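Local coordinates for ABC transporter, substrate-binding protein (Clostridium perfringens, PDB 4EDP), which probably captures a solute outside the cell membrane and delivers it to the partner subunits of an ABC importer, at residues I143-S148 against I231-A236; N154-L159 against P256-Y261; I168-I173 against P210-T215; T260-N265 against P322-A327. All blocks are in the same frame, centred on the assembly; numbering follows the deposited sequence. Where two conformers were deposited one is given.

Interaction 1. Residues I143-S148 against I231-A236; sequences IVVDPS and IVAAVA
Strand 143-145 runs antiparallel to strand 233-236, their axes 4.6 Å apart at closest and their directions 150° apart. Val144 and Ala234 form the hydrogen-bonded pair: Val144 N donates to Ala234 O at 2.8 Å, and Ala234 N returns a bond to Val144 O at 2.9 Å. Ile143 with Val235 and Val145 with Ala233 are the non-hydrogen-bonded pairs beside it. The ladder runs on past the strand, where Asp146 N meets Val232 O at 2.8 Å in the carbonyl plane. Ala233 CB faces two methyls of the opposite strand, Ile143 CG2 at 4.2 Å and Val145 CG2 at 4.4 Å. The other face carries Val144, whose CG2, anti to the carbonyl carbon, touches Ala236 CB at 4.0 Å. That face is covered by helix 219-227 through Phe226 and Leu222. Beyond the strand, Asp146 OD1 closes an Asx turn, accepting Ser148 N from above the carboxylate plane and Ser148 OG, at 2.6 Å, on its syn side. Both donors come from the same face of the plane. A water donates to Asp146 OD2 and to Ile231 O, bridging the two segments beyond the last backbone bond. Within this mixed sheet of a periplasmic-binding-protein-type fold, backbone bonds hold the strands, short alanines and branched side chains make both faces a buried apolar surface, and the carboxylate, gripped twice through one oxygen, fixes the turn where the pairing ends.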
loop_
_atom_site.group_PDB
_atom_site.type_symbol
_atom_site.label_atom_id
_atom_site.label_comp_id
_atom_site.label_asym_id
_atom_site.label_seq_id
_atom_site.Cartn_x
_atom_site.Cartn_y
_atom_site.Cartn_z
ATOM N N ILE A 143 8.991 3.289 -11.586
ATOM C CA ILE A 143 8.663 3.560 -12.981
ATOM C C ILE A 143 9.136 2.323 -13.761
ATOM O O ILE A 143 10.340 2.054 -13.890
ATOM C CB ILE A 143 9.367 4.796 -13.550
ATOM C CG1 ILE A 143 9.089 6.037 -12.682
ATOM C CG2 ILE A 143 8.895 5.020 -15.006
ATOM C CD1 ILE A 143 9.876 7.286 -13.115
ATOM N N VAL A 144 8.188 1.541 -14.246
ATOM C CA VAL A 144 8.508 0.369 -15.047
ATOM C C VAL A 144 8.737 0.907 -16.437
ATOM O O VAL A 144 7.863 1.589 -16.995
ATOM C CB VAL A 144 7.371 -0.657 -15.016
ATOM C CG1 VAL A 144 7.728 -1.904 -15.904
ATOM C CG2 VAL A 144 7.102 -1.044 -13.576
ATOM N N VAL A 145 9.912 0.619 -16.994
ATOM C CA VAL A 145 10.324 1.157 -18.272
ATOM C C VAL A 145 10.824 0.122 -19.255
ATOM O O VAL A 145 11.517 -0.819 -18.871
ATOM C CB VAL A 145 11.521 2.167 -18.053
ATOM C CG1 VAL A 145 12.040 2.722 -19.404
ATOM C CG2 VAL A 145 11.124 3.310 -17.122
ATOM N N ASP A 146 10.448 0.277 -20.526
ATOM C CA ASP A 146 10.961 -0.583 -21.610
ATOM C C ASP A 146 12.167 0.200 -22.144
ATOM O O ASP A 146 11.998 1.180 -22.858
ATOM C CB ASP A 146 9.929 -0.766 -22.723
ATOM C CG ASP A 146 10.494 -1.484 -23.933
ATOM O OD1 ASP A 146 11.655 -1.952 -23.884
ATOM O OD2 ASP A 146 9.780 -1.555 -24.960
ATOM N N PRO A 147 13.384 -0.220 -21.788
ATOM C CA PRO A 147 14.565 0.541 -22.169
ATOM C C PRO A 147 14.888 0.498 -23.660
ATOM O O PRO A 147 15.608 1.366 -24.148
ATOM C CB PRO A 147 15.676 -0.109 -21.326
ATOM C CG PRO A 147 15.225 -1.510 -21.145
ATOM C CD PRO A 147 13.730 -1.457 -21.062
ATOM N N SER A 148 14.298 -0.446 -24.391
ATOM C CA SER A 148 14.565 -0.564 -25.821
ATOM C C SER A 148 13.975 0.569 -26.653
ATOM O O SER A 148 14.288 0.684 -27.835
ATOM C CB SER A 148 14.081 -1.913 -26.360
ATOM O OG SER A 148 12.676 -2.010 -26.305
ATOM N N ILE A 231 2.641 1.278 -24.503
ATOM C CA ILE A 231 3.327 2.161 -23.572
ATOM C C ILE A 231 4.782 1.731 -23.465
ATOM O O ILE A 231 5.130 0.574 -23.724
ATOM C CB ILE A 231 2.676 2.189 -22.150
ATOM C CG1 ILE A 231 2.658 0.785 -21.524
ATOM C CG2 ILE A 231 1.254 2.771 -22.195
ATOM C CD1 ILE A 231 2.036 0.702 -20.116
ATOM N N VAL A 232 5.613 2.699 -23.100
ATOM C CA VAL A 232 7.045 2.544 -22.859
ATOM C C VAL A 232 7.323 2.624 -21.359
ATOM O O VAL A 232 8.344 2.128 -20.881
ATOM C CB VAL A 232 7.818 3.696 -23.534
ATOM C CG1 VAL A 232 9.205 3.848 -22.963
ATOM C CG2 VAL A 232 7.844 3.482 -25.055
ATOM N N ALA A 233 6.430 3.285 -20.616
ATOM C CA ALA A 233 6.608 3.451 -19.165
ATOM C C ALA A 233 5.306 3.474 -18.388
ATOM O O ALA A 233 4.263 3.883 -18.906
ATOM C CB ALA A 233 7.381 4.756 -18.865
ATOM N N ALA A 234 5.361 3.020 -17.142
ATOM C CA ALA A 234 4.199 3.081 -16.261
ATOM C C ALA A 234 4.606 3.282 -14.808
ATOM O O ALA A 234 5.618 2.729 -14.355
ATOM C CB ALA A 234 3.323 1.800 -16.374
ATOM N N VAL A 235 3.851 4.098 -14.086
ATOM C CA VAL A 235 4.062 4.226 -12.649
ATOM C C VAL A 235 3.289 3.020 -12.119
ATOM O O VAL A 235 2.084 2.915 -12.338
ATOM C CB VAL A 235 3.503 5.533 -12.077
ATOM C CG1 VAL A 235 3.534 5.512 -10.558
ATOM C CG2 VAL A 235 4.248 6.729 -12.648
ATOM N N ALA A 236 3.970 2.109 -11.442
ATOM C CA ALA A 236 3.343 0.877 -11.013
ATOM C C ALA A 236 3.980 0.271 -9.768
ATOM O O ALA A 236 5.133 0.524 -9.450
ATOM C CB ALA A 236 3.430 -0.120 -12.140
HETATM O O HOH W 1 6.603 -1.099 -25.085
#

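Interaction 2. Residues N154-L159 against P256-Y261; sequences NSWEDL and PESGTY
Pro256 sets its CG almost squarely over the five-membered ring of Trp156, 3.4 Å from the centroid and only 4° off the ring normal. This is a CH-pi contact between two loops of the solute-binding-protein fold, one leading from strand 135-145 to strand 168-171, the other from strand 252-254 to strand 262-269. The proline crosses the indole at about a right angle, and its CD lies 3.9 Å from Trp156 CZ2. Its backbone is held close as well, Pro256 CA making a C-H...O contact with Asn154 O. Pro256 also begins a type I beta turn ending at Gly259, and the turn brings a carbonyl to the edge of the same indole. There Trp156 NE1 donates to Gly259 O at 3.1 Å, nearly straight at 169° and close to the ring plane, so one face and one edge together fix the rotation of the ring. With CG anti to its carbonyl carbon (chi1 -67°), the tryptophan reaches across to the turn, and Ile141 and Ile143 of strand 135-145 and Ile184 of helix 178-189 pack around it. The edge of the Tyr261 ring approaches Trp156 NE1, while its OH bonds to Glu187. Within 154-159, Ser155 OG accepts from Asp158 N in an ST motif, and Asp158 OD2 takes both Asn154 N and Ser155 N. One water ties the segments: it accepts from Trp156 N and donates to Glu157 OE1 and, at 2.8 Å, to Ser258 OG.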
loop_
_atom_site.group_PDB
_atom_site.type_symbol
_atom_site.label_atom_id
_atom_site.label_comp_id
_atom_site.label_asym_id
_atom_site.label_seq_id
_atom_site.Cartn_x
_atom_site.Cartn_y
_atom_site.Cartn_z
ATOM N N ASN A 154 14.716 8.594 -15.512
ATOM C CA ASN A 154 15.403 8.368 -14.239
ATOM C C ASN A 154 14.626 8.860 -13.027
ATOM O O ASN A 154 14.553 8.199 -11.990
ATOM C CB ASN A 154 16.756 9.088 -14.272
ATOM C CG ASN A 154 17.719 8.469 -15.262
ATOM O OD1 ASN A 154 18.015 7.279 -15.177
ATOM N ND2 ASN A 154 18.238 9.276 -16.177
ATOM N N SER A 155 13.991 10.006 -13.188
ATOM C CA SER A 155 13.295 10.681 -12.086
ATOM C C SER A 155 11.793 10.704 -12.367
ATOM O O SER A 155 11.360 10.434 -13.490
ATOM C CB SER A 155 13.783 12.119 -12.017
ATOM O OG SER A 155 13.379 12.808 -13.187
ATOM N N TRP A 156 10.987 11.044 -11.363
ATOM C CA TRP A 156 9.556 11.152 -11.583
ATOM C C TRP A 156 9.259 12.261 -12.602
ATOM O O TRP A 156 8.367 12.122 -13.447
ATOM C CB TRP A 156 8.812 11.498 -10.287
ATOM C CG TRP A 156 8.823 10.432 -9.216
ATOM C CD1 TRP A 156 9.372 10.538 -7.956
ATOM C CD2 TRP A 156 8.259 9.116 -9.288
ATOM N NE1 TRP A 156 9.187 9.373 -7.261
ATOM C CE2 TRP A 156 8.502 8.487 -8.046
ATOM C CE3 TRP A 156 7.579 8.398 -10.279
ATOM C CZ2 TRP A 156 8.112 7.182 -7.785
ATOM C CZ3 TRP A 156 7.191 7.109 -10.010
ATOM C CH2 TRP A 156 7.457 6.508 -8.788
ATOM N N GLU A 157 10.016 13.354 -12.514
ATOM C CA GLU A 157 9.813 14.492 -13.402
ATOM C C GLU A 157 10.028 14.157 -14.882
ATOM O O GLU A 157 9.447 14.814 -15.748
ATOM C CB GLU A 157 10.680 15.675 -12.984
ATOM C CG GLU A 157 10.324 16.240 -11.582
ATOM C CD GLU A 157 10.833 15.456 -10.367
ATOM O OE1 GLU A 157 11.590 14.448 -10.496
ATOM O OE2 GLU A 157 10.489 15.911 -9.237
ATOM N N ASP A 158 10.857 13.152 -15.157
ATOM C CA ASP A 158 11.119 12.712 -16.537
ATOM C C ASP A 158 9.850 12.191 -17.227
ATOM O O ASP A 158 9.798 12.134 -18.457
ATOM C CB ASP A 158 12.233 11.646 -16.615
ATOM C CG ASP A 158 13.625 12.197 -16.364
ATOM O OD1 ASP A 158 13.874 13.414 -16.552
ATOM O OD2 ASP A 158 14.495 11.376 -16.014
ATOM N N LEU A 159 8.826 11.819 -16.459
ATOM C CA LEU A 159 7.565 11.343 -17.057
ATOM C C LEU A 159 6.879 12.443 -17.883
ATOM O O LEU A 159 6.058 12.148 -18.744
ATOM C CB LEU A 159 6.608 10.829 -15.969
ATOM C CG LEU A 159 7.067 9.552 -15.237
ATOM C CD1 LEU A 159 6.138 9.270 -14.042
ATOM C CD2 LEU A 159 7.134 8.347 -16.182
ATOM N N PRO A 256 13.277 6.588 -8.590
ATOM C CA PRO A 256 13.953 7.871 -8.591
ATOM C C PRO A 256 14.800 8.099 -7.343
ATOM O O PRO A 256 14.472 7.616 -6.274
ATOM C CB PRO A 256 12.795 8.876 -8.655
ATOM C CG PRO A 256 11.740 8.158 -9.433
ATOM C CD PRO A 256 11.846 6.730 -8.905
ATOM N N GLU A 257 15.874 8.853 -7.500
ATOM C CA GLU A 257 16.748 9.181 -6.382
ATOM C C GLU A 257 16.037 9.968 -5.289
ATOM O O GLU A 257 16.420 9.921 -4.113
ATOM C CB GLU A 257 17.961 9.970 -6.884
ATOM C CG GLU A 257 18.957 9.099 -7.613
ATOM C CD GLU A 257 20.324 9.744 -7.753
ATOM O OE1 GLU A 257 20.428 10.975 -7.532
ATOM O OE2 GLU A 257 21.300 9.015 -8.070
ATOM N N SER A 258 14.984 10.675 -5.669
ATOM C CA SER A 258 14.239 11.501 -4.723
ATOM C C SER A 258 13.441 10.634 -3.753
ATOM O O SER A 258 13.051 11.092 -2.672
ATOM C CB SER A 258 13.339 12.487 -5.477
ATOM O OG SER A 258 12.325 11.809 -6.187
ATOM N N GLY A 259 13.167 9.390 -4.151
ATOM C CA GLY A 259 12.474 8.447 -3.298
ATOM C C GLY A 259 11.171 7.940 -3.880
ATOM O O GLY A 259 10.475 8.672 -4.576
ATOM N N THR A 260 10.903 6.664 -3.646
ATOM C CA THR A 260 9.642 6.037 -4.007
ATOM C C THR A 260 8.602 6.411 -2.940
ATOM O O THR A 260 8.900 7.155 -1.985
ATOM C CB THR A 260 9.746 4.480 -4.012
ATOM O OG1 THR A 260 8.517 3.909 -4.503
ATOM C CG2 THR A 260 9.988 3.965 -2.639
ATOM N N TYR A 261 7.359 5.983 -3.168
ATOM C CA TYR A 261 6.255 6.175 -2.238
ATOM C C TYR A 261 5.794 4.813 -1.747
ATOM O O TYR A 261 5.657 3.866 -2.528
ATOM C CB TYR A 261 5.068 6.891 -2.900
ATOM C CG TYR A 261 5.310 8.363 -3.096
ATOM C CD1 TYR A 261 6.093 8.826 -4.141
ATOM C CD2 TYR A 261 4.741 9.295 -2.235
ATOM C CE1 TYR A 261 6.329 10.181 -4.312
ATOM C CE2 TYR A 261 4.969 10.658 -2.399
ATOM C CZ TYR A 261 5.752 11.089 -3.437
ATOM O OH TYR A 261 5.991 12.423 -3.623
HETATM O O HOH W 2 16.544 10.175 -10.165
HETATM O O HOH W 3 12.162 12.389 -8.957
#

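Interaction 3. Residues I168-I173 against P210-T215; sequences IAIPDI and PNVVKT
Strand 168-171 pairs in parallel with the chain at 212-215, the touching parts running 31° apart, and the bonds change where the second chain turns a corner at Val213. Up to the corner, Ile168 bonds through both its N and its O to residues either side of Val212, the N donating to Asn211 O at 2.9 Å and the O accepting Val213 N at 2.8 Å. Beyond it Ile170 N reaches Lys214 O in a weak bond of 3.3 Å. Val212 CG2 is the meeting point of the side chains, with Ile170 CD1 at 4.0 Å and Ile168 CG1 at 4.1 Å. Both isoleucines place CG1 between the backbone N and the carbonyl carbon (chi1 80° for Ile168, 66° for Ile170), and Ile168 CG1 thereby also lies 3.3 Å from Asn211 O. Thr215 CG2 packs on Ile170 CG1 at 4.0 Å. Near the end of the strand a water links Asp172 OD1, to which it donates, with Thr215 OG1, while Asp172 OD2 bonds to Thr174. Asn211 ND2 is held by the carbonyls of Leu159 and Lys161. The parallel pair, a beta-alpha-beta crossover through helices 178-189, 193-196 and 199-208 as in the solute-binding-protein fold, lies at one end of the mixed sheet: strand 233-237 flanks strand 168-171 along its other edge, Ala169 packs on Leu222 of helix 219-227, and Ile170 meets Trp346 and Met350 of helix 332-350.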
loop_
_atom_site.group_PDB
_atom_site.type_symbol
_atom_site.label_atom_id
_atom_site.label_comp_id
_atom_site.label_asym_id
_atom_site.label_seq_id
_atom_site.Cartn_x
_atom_site.Cartn_y
_atom_site.Cartn_z
ATOM N N ILE A 168 2.824 6.660 -21.757
ATOM C CA ILE A 168 2.820 6.223 -20.354
ATOM C C ILE A 168 1.444 5.875 -19.801
ATOM O O ILE A 168 0.417 6.304 -20.321
ATOM C CB ILE A 168 3.483 7.280 -19.376
ATOM C CG1 ILE A 168 2.551 8.424 -19.003
ATOM C CG2 ILE A 168 4.825 7.816 -19.942
ATOM C CD1 ILE A 168 3.176 9.393 -17.968
ATOM N N ALA A 169 1.450 5.057 -18.752
ATOM C CA ALA A 169 0.237 4.715 -18.012
ATOM C C ALA A 169 0.480 5.082 -16.545
ATOM O O ALA A 169 1.590 4.878 -16.024
ATOM C CB ALA A 169 -0.123 3.224 -18.145
ATOM N N ILE A 170 -0.549 5.614 -15.896
ATOM C CA ILE A 170 -0.480 6.006 -14.494
ATOM C C ILE A 170 -1.703 5.419 -13.767
ATOM O O ILE A 170 -2.751 5.167 -14.373
ATOM C CB ILE A 170 -0.396 7.544 -14.313
ATOM C CG1 ILE A 170 -1.682 8.231 -14.780
ATOM C CG2 ILE A 170 0.843 8.112 -15.077
ATOM C CD1 ILE A 170 -1.671 9.786 -14.697
ATOM N N PRO A 171 -1.562 5.164 -12.465
ATOM C CA PRO A 171 -2.664 4.621 -11.703
ATOM C C PRO A 171 -3.781 5.630 -11.528
ATOM O O PRO A 171 -3.522 6.835 -11.353
ATOM C CB PRO A 171 -2.023 4.300 -10.343
ATOM C CG PRO A 171 -0.926 5.260 -10.226
ATOM C CD PRO A 171 -0.366 5.356 -11.626
ATOM N N ASP A 172 -5.020 5.153 -11.571
ATOM C CA ASP A 172 -6.154 6.041 -11.414
ATOM C C ASP A 172 -6.245 6.517 -9.969
ATOM O O ASP A 172 -5.738 5.861 -9.041
ATOM C CB ASP A 172 -7.457 5.343 -11.793
ATOM C CG ASP A 172 -8.613 6.309 -11.877
ATOM O OD1 ASP A 172 -8.501 7.305 -12.624
ATOM O OD2 ASP A 172 -9.620 6.073 -11.186
ATOM N N ILE A 173 -6.887 7.660 -9.783
ATOM C CA ILE A 173 -7.047 8.255 -8.452
ATOM C C ILE A 173 -7.719 7.325 -7.447
ATOM O O ILE A 173 -7.429 7.408 -6.245
ATOM C CB ILE A 173 -7.826 9.589 -8.540
ATOM C CG1 ILE A 173 -7.754 10.354 -7.213
ATOM C CG2 ILE A 173 -9.273 9.345 -8.995
ATOM C CD1 ILE A 173 -6.286 10.734 -6.776
ATOM N N PRO A 210 -0.654 14.976 -22.358
ATOM C CA PRO A 210 -0.239 14.456 -23.668
ATOM C C PRO A 210 0.512 13.140 -23.655
ATOM O O PRO A 210 0.515 12.425 -24.671
ATOM C CB PRO A 210 0.660 15.561 -24.227
ATOM C CG PRO A 210 0.201 16.792 -23.551
ATOM C CD PRO A 210 -0.212 16.361 -22.153
ATOM N N ASN A 211 1.147 12.807 -22.528
ATOM C CA ASN A 211 1.904 11.567 -22.430
ATOM C C ASN A 211 1.103 10.359 -21.917
ATOM O O ASN A 211 1.546 9.205 -22.049
ATOM C CB ASN A 211 3.082 11.805 -21.480
ATOM C CG ASN A 211 4.068 12.808 -22.022
ATOM O OD1 ASN A 211 3.925 13.290 -23.156
ATOM N ND2 ASN A 211 5.103 13.120 -21.225
ATOM N N VAL A 212 -0.049 10.611 -21.314
ATOM C CA VAL A 212 -0.854 9.545 -20.716
ATOM C C VAL A 212 -1.784 8.832 -21.699
ATOM O O VAL A 212 -2.694 9.418 -22.257
ATOM C CB VAL A 212 -1.682 10.084 -19.542
ATOM C CG1 VAL A 212 -2.489 8.951 -18.913
ATOM C CG2 VAL A 212 -0.767 10.712 -18.521
ATOM N N VAL A 213 -1.519 7.556 -21.914
ATOM C CA VAL A 213 -2.320 6.707 -22.788
ATOM C C VAL A 213 -3.579 6.337 -22.042
ATOM O O VAL A 213 -4.688 6.357 -22.599
ATOM C CB VAL A 213 -1.542 5.446 -23.155
ATOM C CG1 VAL A 213 -2.439 4.441 -23.859
ATOM C CG2 VAL A 213 -0.359 5.830 -24.002
ATOM N N LYS A 214 -3.419 5.961 -20.783
ATOM C CA LYS A 214 -4.577 5.705 -19.952
ATOM C C LYS A 214 -4.222 5.664 -18.484
ATOM O O LYS A 214 -3.051 5.504 -18.107
ATOM C CB LYS A 214 -5.277 4.404 -20.315
ATOM C CG LYS A 214 -4.505 3.162 -19.948
ATOM C CD LYS A 214 -5.316 1.909 -20.272
ATOM C CE LYS A 214 -6.627 1.852 -19.491
ATOM N NZ LYS A 214 -7.326 0.561 -19.743
ATOM N N THR A 215 -5.258 5.846 -17.665
ATOM C CA THR A 215 -5.134 5.732 -16.231
ATOM C C THR A 215 -5.648 4.311 -16.042
ATOM O O THR A 215 -6.587 3.886 -16.739
ATOM C CB THR A 215 -5.945 6.813 -15.488
ATOM O OG1 THR A 215 -7.331 6.651 -15.783
ATOM C CG2 THR A 215 -5.519 8.197 -15.937
HETATM O O HOH W 4 -9.433 8.634 -15.115
#

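Interaction 4. Residues T260-N265 against P322-A327; sequences TYLNFN and PVVDNA
Ala327 CB nestles in the angle between Thr260 and Leu262, 3.5 Å from Thr260 CG2 and 3.4 Å from Leu262 CG, the latter tighter than usual van der Waals contact. Both leucine methyls also touch it, CD2 at 3.6 Å and CD1 at 3.8 Å, so CG and both methyls close over the alanine. On the helical side, one of two Val323 conformers puts CG2 3.8 Å from Thr260 CG2, and Val324 CG1 approaches Leu262 CD1 at 4.2 Å. The threonine turns OG1 anti to its own N (chi1 -174°), which presents the methyl to this apolar cluster while the hydroxyl bonds to Ile141 O of strand 135-145. A short, weakly bonded helix at 322-325 thus lies against the start of strand 262-269, a strand that pairs with both 135-145 and 89-93 in the mixed sheet of the solute-binding-protein fold. No direct hydrogen bond joins the two segments; a water does so instead, accepting from Thr260 N and donating to Val323 O at 2.8 Å. Farther out, the backbone of Lys328 bonds to both Thr260 and Leu262, holding Ala327 alongside the strand. Asn326 ND2 reaches back to Glu257 O in the preceding turn, and Lys123 packs against Leu262.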
loop_
_atom_site.group_PDB
_atom_site.type_symbol
_atom_site.label_atom_id
_atom_site.label_comp_id
_atom_site.label_asym_id
_atom_site.label_seq_id
_atom_site.Cartn_x
_atom_site.Cartn_y
_atom_site.Cartn_z
ATOM N N THR A 260 10.903 6.664 -3.646
ATOM C CA THR A 260 9.642 6.037 -4.007
ATOM C C THR A 260 8.602 6.411 -2.940
ATOM O O THR A 260 8.900 7.155 -1.985
ATOM C CB THR A 260 9.746 4.480 -4.012
ATOM O OG1 THR A 260 8.517 3.909 -4.503
ATOM C CG2 THR A 260 9.988 3.965 -2.639
ATOM N N TYR A 261 7.359 5.983 -3.168
ATOM C CA TYR A 261 6.255 6.175 -2.238
ATOM C C TYR A 261 5.794 4.813 -1.747
ATOM O O TYR A 261 5.657 3.866 -2.528
ATOM C CB TYR A 261 5.068 6.891 -2.900
ATOM C CG TYR A 261 5.310 8.363 -3.096
ATOM C CD1 TYR A 261 6.093 8.826 -4.141
ATOM C CD2 TYR A 261 4.741 9.295 -2.235
ATOM C CE1 TYR A 261 6.329 10.181 -4.312
ATOM C CE2 TYR A 261 4.969 10.658 -2.399
ATOM C CZ TYR A 261 5.752 11.089 -3.437
ATOM O OH TYR A 261 5.991 12.423 -3.623
ATOM N N LEU A 262 5.607 4.704 -0.436
ATOM C CA LEU A 262 5.137 3.475 0.157
ATOM C C LEU A 262 3.660 3.544 0.480
ATOM O O LEU A 262 3.087 4.634 0.614
ATOM C CB LEU A 262 5.843 3.227 1.497
ATOM C CG LEU A 262 7.366 3.254 1.505
ATOM C CD1 LEU A 262 7.901 3.002 2.928
ATOM C CD2 LEU A 262 7.908 2.263 0.498
ATOM N N ASN A 263 3.043 2.372 0.562
ATOM C CA ASN A 263 1.680 2.251 1.084
ATOM C C ASN A 263 1.737 1.067 2.066
ATOM O O ASN A 263 2.601 0.192 1.936
ATOM C CB ASN A 263 0.593 2.129 0.027
ATOM C CG ASN A 263 0.704 0.893 -0.803
ATOM O OD1 ASN A 263 0.219 -0.182 -0.419
ATOM N ND2 ASN A 263 1.271 1.044 -1.997
ATOM N N PHE A 264 0.861 1.090 3.061
ATOM C CA PHE A 264 0.831 0.064 4.107
ATOM C C PHE A 264 -0.540 -0.566 4.279
ATOM O O PHE A 264 -1.553 0.044 3.938
ATOM C CB PHE A 264 1.127 0.729 5.473
ATOM C CG PHE A 264 2.436 1.504 5.531
ATOM C CD1 PHE A 264 3.646 0.844 5.547
ATOM C CD2 PHE A 264 2.442 2.877 5.595
ATOM C CE1 PHE A 264 4.851 1.535 5.592
ATOM C CE2 PHE A 264 3.648 3.569 5.647
ATOM C CZ PHE A 264 4.847 2.897 5.629
ATOM N N ASN A 265 -0.560 -1.780 4.833
ATOM C CA ASN A 265 -1.782 -2.410 5.291
ATOM C C ASN A 265 -1.547 -2.459 6.800
ATOM O O ASN A 265 -0.429 -2.711 7.250
ATOM C CB ASN A 265 -2.014 -3.808 4.721
ATOM C CG ASN A 265 -2.252 -3.786 3.223
ATOM O OD1 ASN A 265 -2.683 -2.769 2.665
ATOM N ND2 ASN A 265 -2.006 -4.907 2.575
ATOM N N PRO A 322 17.447 -0.802 0.950
ATOM C CA PRO A 322 17.695 0.624 0.887
ATOM C C PRO A 322 16.561 1.447 0.311
ATOM O O PRO A 322 16.375 2.602 0.717
ATOM C CB PRO A 322 18.952 0.717 0.007
ATOM C CG PRO A 322 19.655 -0.538 0.258
ATOM C CD PRO A 322 18.583 -1.573 0.415
ATOM N N VAL A 323 15.786 0.862 -0.599
ATOM C CA VAL A 323 14.676 1.575 -1.213
ATOM C C VAL A 323 13.724 2.125 -0.155
ATOM O O VAL A 323 13.207 3.232 -0.299
ATOM C CB VAL A 323 13.871 0.674 -2.173
ATOM C CG1 VAL A 323 13.141 -0.432 -1.395
ATOM C CG2 VAL A 323 12.864 1.498 -2.960
ATOM N N VAL A 324 13.500 1.351 0.906
ATOM C CA VAL A 324 12.584 1.748 1.972
ATOM C C VAL A 324 13.112 2.957 2.740
ATOM O O VAL A 324 12.346 3.859 3.041
ATOM C CB VAL A 324 12.315 0.591 2.975
ATOM C CG1 VAL A 324 11.457 1.087 4.147
ATOM C CG2 VAL A 324 11.640 -0.584 2.251
ATOM N N ASP A 325 14.409 2.970 3.026
ATOM C CA ASP A 325 15.066 4.044 3.805
ATOM C C ASP A 325 14.884 5.445 3.194
ATOM O O ASP A 325 14.817 6.457 3.920
ATOM C CB ASP A 325 16.583 3.801 3.918
ATOM C CG ASP A 325 16.961 2.373 4.370
ATOM O OD1 ASP A 325 16.081 1.577 4.767
ATOM O OD2 ASP A 325 18.172 2.044 4.297
ATOM N N ASN A 326 14.819 5.503 1.863
ATOM C CA ASN A 326 14.720 6.775 1.164
ATOM C C ASN A 326 13.286 7.114 0.701
ATOM O O ASN A 326 13.056 8.133 0.033
ATOM C CB ASN A 326 15.619 6.713 -0.066
ATOM C CG ASN A 326 15.907 8.080 -0.633
ATOM O OD1 ASN A 326 16.197 9.013 0.111
ATOM N ND2 ASN A 326 15.871 8.203 -1.952
ATOM N N ALA A 327 12.330 6.253 1.053
ATOM C CA ALA A 327 10.951 6.419 0.607
ATOM C C ALA A 327 10.172 7.479 1.343
ATOM O O ALA A 327 10.528 7.889 2.446
ATOM C CB ALA A 327 10.178 5.081 0.716
HETATM O O HOH W 5 13.052 5.196 -2.304
#

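Overall arrangement
From the N terminus, strand 135-145 opens interaction 1, which closes a long loop when the chain returns at 231-236. Interaction 2 begins within that loop, at 154-159, and closes beyond it at 256-261, so the two cross; Trp156 and Leu159 pack against Ile143 and Val235 where they meet. Interaction 3, 168-173 with 210-215, lies wholly within both loops. It shares the sheet with interaction 1 through backbone bonds between Ala169 and residues Ala233 and Val235, and also touches interaction 2. Interaction 4 starts on Thr260 and Tyr261, where interaction 2 ends, and closes a further loop at 322-327, in series after interactions 1 and 3, tying the short helix 322-325 to strand 262-269.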